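Local coordinates for protein putative citrate lyase, alfa subunit (Streptococcus mutans, PDB 2HJ0) that is a putative member of the citrate lyase alpha-subunit (CitF) family, an alpha/beta protein built around two large mixed beta-sheets, at residues 79-84 against 103-108; 261-266 against 409-414; 304-309 against 324-329; 418-423 against 479-484. All coordinates share one frame; numbering follows the deposited sequence.

Contacts 2 and 3 are buried and both reach the same nine-stranded sheet, yet they differ in chemistry: 261-266 lies on 409-414 through aliphatic packing, whereas 304-309 and 324-329 are neighbouring strands joined by backbone hydrogen bonds. Contact 1 lies beside the other large sheet, where helix 79-89 packs on strands 66-69 and 95-99, and its partly buried interface combines a methyl-on-imidazole contact with one side-chain bond to a backbone carbonyl. Contact 4 is a surface contact, where a hairpin turn meets the end of a helix by packing. It touches contact 2, S414 OG lying 3.3 Å from T423 CG2, while contacts 1 and 3 stay about 9 Å apart between nearest atoms.

Contact 1. Residues 79-84 against 103-108; sequences VMNMVL and ANVHEP
M80, a selenomethionine, covers one face of the H106 imidazole with its terminal methyl. CE sits almost over the middle of the ring, 3.5 Å from the H106 centroid and 15° from the ring normal, which makes this a CH-pi contact; SE follows above the same face at a greater distance. The side chain bends at its second and third torsions, and this folding lets CB and CG border the CD2-NE2 side of the ring while CE reaches over its centre. On the opposite face V105 CG1 lies toward the rim. The ring is also fixed in rotation by its nitrogens: A103 N donates to H106 ND1 over 2.8 Å, and NE2 is bonded to D77, whose carboxylate also takes the amide of M80.

N81 links the helix to the loop backbone. Its ND2 donates to V105 O at 2.9 Å with an N-H...O angle of 160°; the acceptor lies near the amide plane of N81, but the donor stands above the carbonyl plane of V105. N81 OD1 comes to the edge of the H106 ring, near its plane, and is 3.6 Å from P108 CD. Packing thins here, for P108 is solvent-exposed and the V105 side chain touches N81 only loosely, in contrast to the buried M80-H106 pair.

M80 also rests on F69 of strand 66-69 and I97 of strand 95-99, so helix 79-89 packs on that sheet while loop 103-108, tied through N104 to helix 127-135, lies beside the helix, joined to it by N81 and M80.

Contact 2. Residues 261-266 against 409-414; sequences AKVITS and MSLVIS
This is a buried helix-on-sheet contact in the mixed sheet of an alpha/beta fold, consistent with assignment to the Rossmann clan: the last turn of helix 251-265 packs along strand 409-413. Their local axes approach to 10.3 Å and run nearly antiparallel, at 171°, the helix lying on one face of the parallel part of the sheet, as in alpha/beta folds.

L411 and M409, two residues apart on the strand, face the helix together. L411 brings a single methyl, CD2, against V263 and I264, 4.1 Å from V263 CB and 4.0 Å from I264 CG1, thereby touching two consecutive residues of the turn. M409, a selenomethionine, runs out extended (chi1 178°, chi2 179°) and turns at its last torsion, which lays CE beside the helix backbone, 4.0 Å from I264 CA. I264 also rests on I369 and V371 of strand 369-372, and so bridges adjacent strands, while M291 of helix 282-297 packs against it as well. The strand is held in the sheet by backbone bonds of L411 to strand 369-372 and of V412 to V440.

Where the helix stops, hydroxyls turn back onto its carbonyls: S266 OG donates to K262 O, and A261 O receives both T265 N and T265 OG1, the latter at 2.8 Å.

Contact 3. Residues 304-309 against 324-329; sequences FALGGI and KILDVQ
The F304 ring meets L326 CD1 obliquely, with F304 CD2 4.2 Å from that methyl, and P214 of the second subunit packs on both residues. The carboxylate of D327 lies against I309 CG1; its OD2 is hydrogen-bonded to H346. Farther along, Q329 OE1 is hydrogen-bonded to Y192 OH, and the Q329 side chain comes about 3 Å from a bound citric acid molecule.

Between these groups the two backbones run parallel. A305 N donates to K324 O at 3.2 Å, and L326 N returns a straighter bond to A305 O at 2.9 Å. F304 and K324 lie on one face of the sheet, A305 and I325 on the other. Beyond them the pairing slips by one residue, because 324-329 spends an extra residue before G308 pairs with Q329. G307, with positive phi, stands in this break, and its carbonyl takes a weak bond from V328 N at 3.3 Å.

Aliphatic groups fill in around the backbone. L306, its CG anti to the backbone N (chi1 -176°), places CD1 3.5 Å from L326 CB. I309 and I325 reach toward each other tip to tip, I309 CG2 and I325 CD1 being neighbours. M313 of helix 311-318 covers A305 and I325 on their face, with L317 beside I325.

That helix leads from 304-309 into 324-329, making the whole a beta-alpha-beta crossover between adjacent parallel strands of the mixed sheet in this alpha/beta fold; Q329, at the end of 324-329, lies beside the bound citric acid, which may mark a pocket.

Contact 4. Residues 418-423 against 479-484; sequences RGRIPT and AIVGNP
V481 spreads its two methyls over a hairpin turn: CG1 lies above one face of the R420 guanidinium, 3.9 Å from its plane and toward the rim, while CG2 meets the P422 ring, 3.7 Å from CD of P422. With chi1 at -65°, CG1 is turned to the turn backbone, 3.4 Å from G419 O, and CG2 falls on the proline side. The valine is thus wedged between arginine and proline.

R420 bends at its second and third torsions, and these bends bring its end to the helix, NH1 arriving 3.4 Å from V481 CA. I480 O lies obliquely to the R420 guanidinium, 3.6 Å from R420 NH1; this carbonyl at the C-terminal end of the helix is probably a favourable electrostatic neighbour for the charge. P484 adds a looser touch, its CD 4.3 Å from P422 CG. Most of these residues are exposed, whereas P422 is buried.

The turn is closed by two backbone bonds, R418 N to I421 O and I421 N to R418 O, and G419 takes the positive phi of its first corner. I480 and V481 also rest on V417 of the hairpin. G482, again with positive phi, ends the helical run. The contact therefore joins a beta-hairpin, whose two-residue loop G419-R420 forms a type II' turn, to the C-terminal end of helix 470-481.

Contact 1. Residues 79-84 against 103-108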
loop_
_atom_site.group_PDB
_atom_site.type_symbol
_atom_site.label_atom_id
_atom_site.label_comp_id
_atom_site.label_asym_id
_atom_site.label_seq_id
_atom_site.Cartn_x
_atom_site.Cartn_y
_atom_site.Cartn_z
ATOM N N VAL A 79 10.734 19.283 -10.523
ATOM C CA VAL A 79 9.320 19.364 -10.171
ATOM C C VAL A 79 8.962 20.505 -9.234
ATOM O O VAL A 79 8.033 21.241 -9.517
ATOM C CB VAL A 79 8.839 18.040 -9.553
ATOM C CG1 VAL A 79 7.359 18.109 -9.228
ATOM C CG2 VAL A 79 9.122 16.901 -10.508
HETATM N N MSE A 80 9.686 20.656 -8.130
HETATM C CA MSE A 80 9.414 21.730 -7.169
HETATM C C MSE A 80 9.369 23.103 -7.839
HETATM O O MSE A 80 8.328 23.753 -7.843
HETATM C CB MSE A 80 10.483 21.751 -6.068
HETATM C CG MSE A 80 10.027 21.277 -4.672
HETATM SE SE MSE A 80 9.543 22.673 -3.349
HETATM C CE MSE A 80 11.272 22.934 -2.471
ATOM N N ASN A 81 10.498 23.532 -8.403
ATOM C CA ASN A 81 10.594 24.840 -9.051
ATOM C C ASN A 81 9.591 24.982 -10.168
ATOM O O ASN A 81 9.110 26.076 -10.463
ATOM C CB ASN A 81 11.992 25.079 -9.632
ATOM C CG ASN A 81 13.083 25.000 -8.588
ATOM O OD1 ASN A 81 12.882 25.345 -7.423
ATOM N ND2 ASN A 81 14.257 24.564 -9.007
HETATM N N MSE A 82 9.284 23.864 -10.797
HETATM C CA MSE A 82 8.338 23.841 -11.896
HETATM C C MSE A 82 6.927 24.220 -11.426
HETATM O O MSE A 82 6.372 25.227 -11.865
HETATM C CB MSE A 82 8.334 22.444 -12.502
HETATM C CG MSE A 82 7.896 22.368 -13.942
HETATM SE SE MSE A 82 8.083 20.550 -14.533
HETATM C CE MSE A 82 9.997 20.449 -14.638
ATOM N N VAL A 83 6.357 23.414 -10.533
ATOM C CA VAL A 83 5.015 23.666 -10.027
ATOM C C VAL A 83 4.885 25.049 -9.401
ATOM O O VAL A 83 4.067 25.863 -9.837
ATOM C CB VAL A 83 4.608 22.605 -8.985
ATOM C CG1 VAL A 83 3.228 22.907 -8.425
ATOM C CG2 VAL A 83 4.623 21.239 -9.621
ATOM N N LEU A 84 5.695 25.304 -8.379
ATOM C CA LEU A 84 5.687 26.577 -7.673
ATOM C C LEU A 84 5.692 27.770 -8.619
ATOM O O LEU A 84 4.872 28.682 -8.498
ATOM C CB LEU A 84 6.892 26.657 -6.734
ATOM C CG LEU A 84 6.572 26.532 -5.249
ATOM C CD1 LEU A 84 5.571 25.432 -5.008
ATOM C CD2 LEU A 84 7.853 26.278 -4.494
ATOM N N ALA A 103 16.415 21.164 -1.277
ATOM C CA ALA A 103 17.815 21.193 -1.720
ATOM C C ALA A 103 18.226 22.596 -2.202
ATOM O O ALA A 103 17.408 23.509 -2.201
ATOM C CB ALA A 103 18.030 20.162 -2.840
ATOM N N ASN A 104 19.490 22.761 -2.605
ATOM C CA ASN A 104 19.992 24.054 -3.081
ATOM C C ASN A 104 19.419 24.467 -4.437
ATOM O O ASN A 104 19.254 25.656 -4.726
ATOM C CB ASN A 104 21.519 24.070 -3.193
ATOM C CG ASN A 104 22.220 23.984 -1.844
ATOM O OD1 ASN A 104 21.959 24.761 -0.917
ATOM N ND2 ASN A 104 23.135 23.034 -1.738
ATOM N N VAL A 105 19.109 23.496 -5.281
ATOM C CA VAL A 105 18.580 23.808 -6.596
ATOM C C VAL A 105 17.217 24.456 -6.435
ATOM O O VAL A 105 16.669 25.015 -7.385
ATOM C CB VAL A 105 18.449 22.528 -7.447
ATOM C CG1 VAL A 105 17.385 21.606 -6.846
ATOM C CG2 VAL A 105 18.108 22.890 -8.879
ATOM N N HIS A 106 16.675 24.372 -5.223
ATOM C CA HIS A 106 15.379 24.955 -4.923
ATOM C C HIS A 106 15.485 26.445 -4.592
ATOM O O HIS A 106 14.599 27.002 -3.957
ATOM C CB HIS A 106 14.726 24.201 -3.757
ATOM C CG HIS A 106 14.298 22.807 -4.106
ATOM N ND1 HIS A 106 14.427 21.747 -3.232
ATOM C CD2 HIS A 106 13.731 22.305 -5.229
ATOM C CE1 HIS A 106 13.959 20.652 -3.805
ATOM N NE2 HIS A 106 13.532 20.962 -5.016
ATOM N N GLU A 107 16.563 27.085 -5.034
ATOM C CA GLU A 107 16.775 28.510 -4.769
ATOM C C GLU A 107 15.595 29.399 -5.165
ATOM O O GLU A 107 15.250 30.340 -4.445
ATOM C CB GLU A 107 18.026 28.997 -5.488
ATOM C CG GLU A 107 18.537 30.347 -5.015
ATOM C CD GLU A 107 19.544 30.945 -5.986
ATOM O OE1 GLU A 107 19.126 31.310 -7.115
ATOM O OE2 GLU A 107 20.751 31.041 -5.636
ATOM N N PRO A 108 14.963 29.125 -6.317
ATOM C CA PRO A 108 13.821 29.927 -6.764
ATOM C C PRO A 108 12.779 30.163 -5.673
ATOM O O PRO A 108 12.028 31.130 -5.720
ATOM C CB PRO A 108 13.273 29.102 -7.917
ATOM C CG PRO A 108 14.514 28.547 -8.518
ATOM C CD PRO A 108 15.266 28.073 -7.305
#

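Contact 2. Residues 261-266 against 409-414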
loop_
_atom_site.group_PDB
_atom_site.type_symbol
_atom_site.label_atom_id
_atom_site.label_comp_id
_atom_site.label_asym_id
_atom_site.label_seq_id
_atom_site.Cartn_x
_atom_site.Cartn_y
_atom_site.Cartn_z
ATOM N N ALA A 261 33.646 0.798 13.834
ATOM C CA ALA A 261 33.397 -0.611 13.547
ATOM C C ALA A 261 33.778 -1.516 14.721
ATOM O O ALA A 261 33.095 -2.509 14.982
ATOM C CB ALA A 261 34.149 -1.032 12.301
ATOM N N LYS A 262 34.858 -1.171 15.430
ATOM C CA LYS A 262 35.294 -1.974 16.574
ATOM C C LYS A 262 34.256 -1.899 17.679
ATOM O O LYS A 262 34.054 -2.864 18.415
ATOM C CB LYS A 262 36.648 -1.503 17.110
ATOM C CG LYS A 262 37.849 -1.922 16.272
ATOM C CD LYS A 262 39.148 -1.233 16.753
ATOM C CE LYS A 262 40.354 -1.502 15.832
ATOM N NZ LYS A 262 41.538 -0.679 16.228
ATOM N N VAL A 263 33.590 -0.759 17.791
ATOM C CA VAL A 263 32.571 -0.625 18.813
ATOM C C VAL A 263 31.392 -1.542 18.461
ATOM O O VAL A 263 30.876 -2.249 19.324
ATOM C CB VAL A 263 32.102 0.834 18.950
ATOM C CG1 VAL A 263 31.002 0.933 19.984
ATOM C CG2 VAL A 263 33.271 1.711 19.342
ATOM N N ILE A 264 30.997 -1.548 17.190
ATOM C CA ILE A 264 29.894 -2.379 16.710
ATOM C C ILE A 264 30.228 -3.866 16.810
ATOM O O ILE A 264 29.471 -4.650 17.388
ATOM C CB ILE A 264 29.553 -2.055 15.216
ATOM C CG1 ILE A 264 29.066 -0.608 15.091
ATOM C CG2 ILE A 264 28.469 -2.983 14.683
ATOM C CD1 ILE A 264 29.049 -0.106 13.675
ATOM N N THR A 265 31.360 -4.263 16.240
ATOM C CA THR A 265 31.761 -5.664 16.286
ATOM C C THR A 265 32.123 -6.155 17.685
ATOM O O THR A 265 32.350 -7.336 17.873
ATOM C CB THR A 265 32.940 -5.926 15.369
ATOM O OG1 THR A 265 34.028 -5.073 15.741
ATOM C CG2 THR A 265 32.548 -5.649 13.933
ATOM N N SER A 266 32.185 -5.266 18.670
ATOM C CA SER A 266 32.491 -5.711 20.019
ATOM C C SER A 266 31.266 -5.513 20.887
ATOM O O SER A 266 31.291 -5.790 22.080
ATOM C CB SER A 266 33.645 -4.918 20.633
ATOM O OG SER A 266 34.852 -5.081 19.911
HETATM N N MSE A 409 21.620 0.556 19.827
HETATM C CA MSE A 409 22.834 1.290 20.152
HETATM C C MSE A 409 23.159 2.322 19.085
HETATM O O MSE A 409 23.472 1.985 17.941
HETATM C CB MSE A 409 24.001 0.326 20.322
HETATM C CG MSE A 409 25.317 1.010 20.615
HETATM SE SE MSE A 409 26.710 -0.312 20.856
HETATM C CE MSE A 409 27.021 -0.766 19.019
ATOM N N SER A 410 23.083 3.586 19.486
ATOM C CA SER A 410 23.349 4.702 18.596
ATOM C C SER A 410 24.784 5.196 18.650
ATOM O O SER A 410 25.296 5.530 19.719
ATOM C CB SER A 410 22.414 5.863 18.927
ATOM O OG SER A 410 21.120 5.619 18.418
ATOM N N LEU A 411 25.430 5.243 17.488
ATOM C CA LEU A 411 26.797 5.737 17.408
ATOM C C LEU A 411 26.813 7.061 16.678
ATOM O O LEU A 411 26.231 7.192 15.605
ATOM C CB LEU A 411 27.698 4.761 16.660
ATOM C CG LEU A 411 28.587 3.884 17.529
ATOM C CD1 LEU A 411 27.695 2.970 18.363
ATOM C CD2 LEU A 411 29.532 3.073 16.656
ATOM N N VAL A 412 27.459 8.052 17.271
ATOM C CA VAL A 412 27.584 9.354 16.633
ATOM C C VAL A 412 29.087 9.580 16.457
ATOM O O VAL A 412 29.810 9.894 17.411
ATOM C CB VAL A 412 26.963 10.498 17.499
ATOM C CG1 VAL A 412 27.282 11.851 16.892
ATOM C CG2 VAL A 412 25.451 10.321 17.592
ATOM N N ILE A 413 29.564 9.382 15.235
ATOM C CA ILE A 413 30.978 9.567 14.964
ATOM C C ILE A 413 31.219 10.868 14.227
ATOM O O ILE A 413 30.412 11.282 13.400
ATOM C CB ILE A 413 31.556 8.395 14.136
ATOM C CG1 ILE A 413 31.044 8.450 12.698
ATOM C CG2 ILE A 413 31.158 7.070 14.762
ATOM C CD1 ILE A 413 31.677 7.412 11.812
ATOM N N SER A 414 32.333 11.515 14.549
ATOM C CA SER A 414 32.706 12.785 13.928
ATOM C C SER A 414 34.059 13.322 14.406
ATOM O O SER A 414 34.378 13.271 15.599
ATOM C CB SER A 414 31.651 13.851 14.190
ATOM O OG SER A 414 32.165 15.103 13.781
#

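Contact 3. Residues 304-309 against 324-329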
loop_
_atom_site.group_PDB
_atom_site.type_symbol
_atom_site.label_atom_id
_atom_site.label_comp_id
_atom_site.label_asym_id
_atom_site.label_seq_id
_atom_site.Cartn_x
_atom_site.Cartn_y
_atom_site.Cartn_z
ATOM N N PHE A 304 19.597 -7.624 7.748
ATOM C CA PHE A 304 19.248 -6.549 6.824
ATOM C C PHE A 304 19.933 -5.225 7.125
ATOM O O PHE A 304 20.408 -4.988 8.233
ATOM C CB PHE A 304 17.724 -6.321 6.775
ATOM C CG PHE A 304 17.164 -5.668 8.013
ATOM C CD1 PHE A 304 16.769 -6.434 9.102
ATOM C CD2 PHE A 304 17.075 -4.286 8.110
ATOM C CE1 PHE A 304 16.297 -5.835 10.261
ATOM C CE2 PHE A 304 16.605 -3.684 9.273
ATOM C CZ PHE A 304 16.216 -4.459 10.342
ATOM N N ALA A 305 19.980 -4.379 6.103
ATOM C CA ALA A 305 20.549 -3.049 6.192
ATOM C C ALA A 305 19.395 -2.078 5.858
ATOM O O ALA A 305 18.479 -2.416 5.093
ATOM C CB ALA A 305 21.675 -2.907 5.199
ATOM N N LEU A 306 19.445 -0.873 6.422
ATOM C CA LEU A 306 18.385 0.103 6.207
ATOM C C LEU A 306 18.855 1.472 5.755
ATOM O O LEU A 306 20.024 1.687 5.453
ATOM C CB LEU A 306 17.596 0.261 7.505
ATOM C CG LEU A 306 16.367 1.161 7.524
ATOM C CD1 LEU A 306 15.340 0.626 6.540
ATOM C CD2 LEU A 306 15.790 1.212 8.938
ATOM N N GLY A 307 17.901 2.393 5.696
ATOM C CA GLY A 307 18.183 3.778 5.357
ATOM C C GLY A 307 18.293 4.186 3.909
ATOM O O GLY A 307 17.514 3.773 3.046
ATOM N N GLY A 308 19.243 5.091 3.703
ATOM C CA GLY A 308 19.558 5.589 2.393
ATOM C C GLY A 308 20.660 4.636 2.007
ATOM O O GLY A 308 21.724 4.601 2.634
ATOM N N ILE A 309 20.375 3.838 0.992
ATOM C CA ILE A 309 21.292 2.837 0.511
ATOM C C ILE A 309 22.355 3.444 -0.377
ATOM O O ILE A 309 22.111 4.449 -1.027
ATOM C CB ILE A 309 20.507 1.781 -0.252
ATOM C CG1 ILE A 309 19.366 1.278 0.638
ATOM C CG2 ILE A 309 21.426 0.659 -0.702
ATOM C CD1 ILE A 309 19.801 0.801 2.024
ATOM N N LYS A 324 18.816 -9.177 3.587
ATOM C CA LYS A 324 17.864 -8.307 2.923
ATOM C C LYS A 324 18.283 -6.870 3.104
ATOM O O LYS A 324 19.192 -6.571 3.867
ATOM C CB LYS A 324 16.484 -8.468 3.530
ATOM C CG LYS A 324 15.905 -9.842 3.443
ATOM C CD LYS A 324 15.190 -10.046 2.133
ATOM C CE LYS A 324 14.445 -11.359 2.135
ATOM N NZ LYS A 324 13.520 -11.486 3.285
ATOM N N ILE A 325 17.605 -5.973 2.410
ATOM C CA ILE A 325 17.899 -4.554 2.533
ATOM C C ILE A 325 16.618 -3.740 2.292
ATOM O O ILE A 325 15.972 -3.853 1.239
ATOM C CB ILE A 325 19.041 -4.140 1.570
ATOM C CG1 ILE A 325 19.020 -2.647 1.323
ATOM C CG2 ILE A 325 18.902 -4.837 0.250
ATOM C CD1 ILE A 325 20.056 -2.263 0.305
ATOM N N LEU A 326 16.238 -2.953 3.302
ATOM C CA LEU A 326 15.038 -2.109 3.241
ATOM C C LEU A 326 15.487 -0.716 2.822
ATOM O O LEU A 326 16.367 -0.126 3.443
ATOM C CB LEU A 326 14.336 -2.075 4.602
ATOM C CG LEU A 326 14.068 -3.459 5.197
ATOM C CD1 LEU A 326 13.352 -3.309 6.522
ATOM C CD2 LEU A 326 13.250 -4.286 4.235
ATOM N N ASP A 327 14.865 -0.196 1.768
ATOM C CA ASP A 327 15.253 1.088 1.179
ATOM C C ASP A 327 14.178 2.176 1.183
ATOM O O ASP A 327 13.114 2.007 0.587
ATOM C CB ASP A 327 15.691 0.823 -0.272
ATOM C CG ASP A 327 16.378 2.006 -0.919
ATOM O OD1 ASP A 327 16.064 3.160 -0.574
ATOM O OD2 ASP A 327 17.235 1.765 -1.798
ATOM N N VAL A 328 14.469 3.300 1.830
ATOM C CA VAL A 328 13.514 4.398 1.854
ATOM C C VAL A 328 14.010 5.505 0.927
ATOM O O VAL A 328 13.259 6.388 0.514
ATOM C CB VAL A 328 13.331 4.965 3.266
ATOM C CG1 VAL A 328 14.552 5.785 3.675
ATOM C CG2 VAL A 328 12.072 5.801 3.306
ATOM N N GLN A 329 15.291 5.447 0.604
ATOM C CA GLN A 329 15.883 6.424 -0.287
ATOM C C GLN A 329 17.257 5.973 -0.779
ATOM O O GLN A 329 18.071 5.465 -0.010
ATOM C CB GLN A 329 15.998 7.770 0.413
ATOM C CG GLN A 329 16.998 8.660 -0.238
ATOM C CD GLN A 329 17.020 10.027 0.368
ATOM O OE1 GLN A 329 16.944 10.181 1.596
ATOM N NE2 GLN A 329 17.132 11.042 -0.485
#

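Contact 4. Residues 418-423 against 479-484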
loop_
_atom_site.group_PDB
_atom_site.type_symbol
_atom_site.label_atom_id
_atom_site.label_comp_id
_atom_site.label_asym_id
_atom_site.label_seq_id
_atom_site.Cartn_x
_atom_site.Cartn_y
_atom_site.Cartn_z
ATOM N N ARG A 418 36.741 20.542 12.940
ATOM C CA ARG A 418 36.676 20.749 11.495
ATOM C C ARG A 418 37.227 22.147 11.243
ATOM O O ARG A 418 36.575 23.149 11.542
ATOM C CB ARG A 418 35.237 20.659 10.978
ATOM C CG ARG A 418 34.670 19.256 10.902
ATOM C CD ARG A 418 33.404 19.234 10.062
ATOM N NE ARG A 418 32.885 17.882 9.913
ATOM C CZ ARG A 418 32.242 17.213 10.866
ATOM N NH1 ARG A 418 32.027 17.774 12.054
ATOM N NH2 ARG A 418 31.815 15.973 10.631
ATOM N N GLY A 419 38.444 22.213 10.713
ATOM C CA GLY A 419 39.049 23.504 10.456
ATOM C C GLY A 419 39.234 24.248 11.762
ATOM O O GLY A 419 39.971 23.802 12.637
ATOM N N ARG A 420 38.561 25.383 11.901
ATOM C CA ARG A 420 38.655 26.187 13.114
ATOM C C ARG A 420 37.405 26.025 13.962
ATOM O O ARG A 420 37.227 26.712 14.962
ATOM C CB ARG A 420 38.828 27.662 12.745
ATOM C CG ARG A 420 40.255 28.058 12.521
ATOM C CD ARG A 420 40.964 28.131 13.845
ATOM N NE ARG A 420 42.273 27.511 13.777
ATOM C CZ ARG A 420 43.052 27.319 14.832
ATOM N NH1 ARG A 420 42.631 27.710 16.035
ATOM N NH2 ARG A 420 44.241 26.736 14.681
ATOM N N ILE A 421 36.544 25.105 13.553
ATOM C CA ILE A 421 35.295 24.869 14.258
ATOM C C ILE A 421 35.342 23.575 15.080
ATOM O O ILE A 421 35.661 22.504 14.559
ATOM C CB ILE A 421 34.127 24.807 13.251
ATOM C CG1 ILE A 421 34.104 26.092 12.418
ATOM C CG2 ILE A 421 32.807 24.630 13.987
ATOM C CD1 ILE A 421 33.355 25.965 11.106
ATOM N N PRO A 422 35.040 23.664 16.385
ATOM C CA PRO A 422 35.051 22.486 17.255
ATOM C C PRO A 422 33.768 21.682 17.092
ATOM O O PRO A 422 32.672 22.244 17.039
ATOM C CB PRO A 422 35.159 23.092 18.643
ATOM C CG PRO A 422 34.315 24.315 18.506
ATOM C CD PRO A 422 34.757 24.882 17.166
ATOM N N THR A 423 33.897 20.365 17.015
ATOM C CA THR A 423 32.710 19.545 16.876
ATOM C C THR A 423 32.091 19.283 18.245
ATOM O O THR A 423 30.903 19.000 18.347
ATOM C CB THR A 423 33.027 18.224 16.195
ATOM O OG1 THR A 423 33.542 18.484 14.884
ATOM C CG2 THR A 423 31.767 17.380 16.087
ATOM N N ALA A 479 41.187 22.828 23.168
ATOM C CA ALA A 479 42.638 22.958 23.161
ATOM C C ALA A 479 43.213 22.935 21.753
ATOM O O ALA A 479 44.426 22.915 21.581
ATOM C CB ALA A 479 43.265 21.851 23.992
ATOM N N ILE A 480 42.351 22.947 20.745
ATOM C CA ILE A 480 42.827 22.920 19.374
ATOM C C ILE A 480 42.462 24.182 18.610
ATOM O O ILE A 480 43.310 24.765 17.939
ATOM C CB ILE A 480 42.261 21.710 18.625
ATOM C CG1 ILE A 480 42.617 20.434 19.380
ATOM C CG2 ILE A 480 42.821 21.660 17.218
ATOM C CD1 ILE A 480 42.026 19.190 18.768
ATOM N N VAL A 481 41.203 24.597 18.714
ATOM C CA VAL A 481 40.724 25.784 18.015
ATOM C C VAL A 481 40.247 26.860 18.977
ATOM O O VAL A 481 39.634 27.841 18.566
ATOM C CB VAL A 481 39.564 25.442 17.061
ATOM C CG1 VAL A 481 40.056 24.538 15.959
ATOM C CG2 VAL A 481 38.432 24.787 17.838
ATOM N N GLY A 482 40.524 26.669 20.260
ATOM C CA GLY A 482 40.122 27.645 21.257
ATOM C C GLY A 482 38.623 27.801 21.367
ATOM O O GLY A 482 37.869 27.249 20.567
ATOM N N ASN A 483 38.185 28.559 22.363
ATOM C CA ASN A 483 36.764 28.765 22.552
ATOM C C ASN A 483 36.208 29.502 21.337
ATOM O O ASN A 483 36.731 30.537 20.929
ATOM C CB ASN A 483 36.513 29.569 23.824
ATOM C CG ASN A 483 35.091 29.436 24.313
ATOM O OD1 ASN A 483 34.140 29.709 23.575
ATOM N ND2 ASN A 483 34.932 29.008 25.565
ATOM N N PRO A 484 35.142 28.964 20.732
ATOM C CA PRO A 484 34.536 29.600 19.557
ATOM C C PRO A 484 33.944 30.970 19.883
ATOM O O PRO A 484 33.382 31.166 20.959
ATOM C CB PRO A 484 33.473 28.588 19.134
ATOM C CG PRO A 484 33.053 27.976 20.456
ATOM C CD PRO A 484 34.388 27.761 21.136
#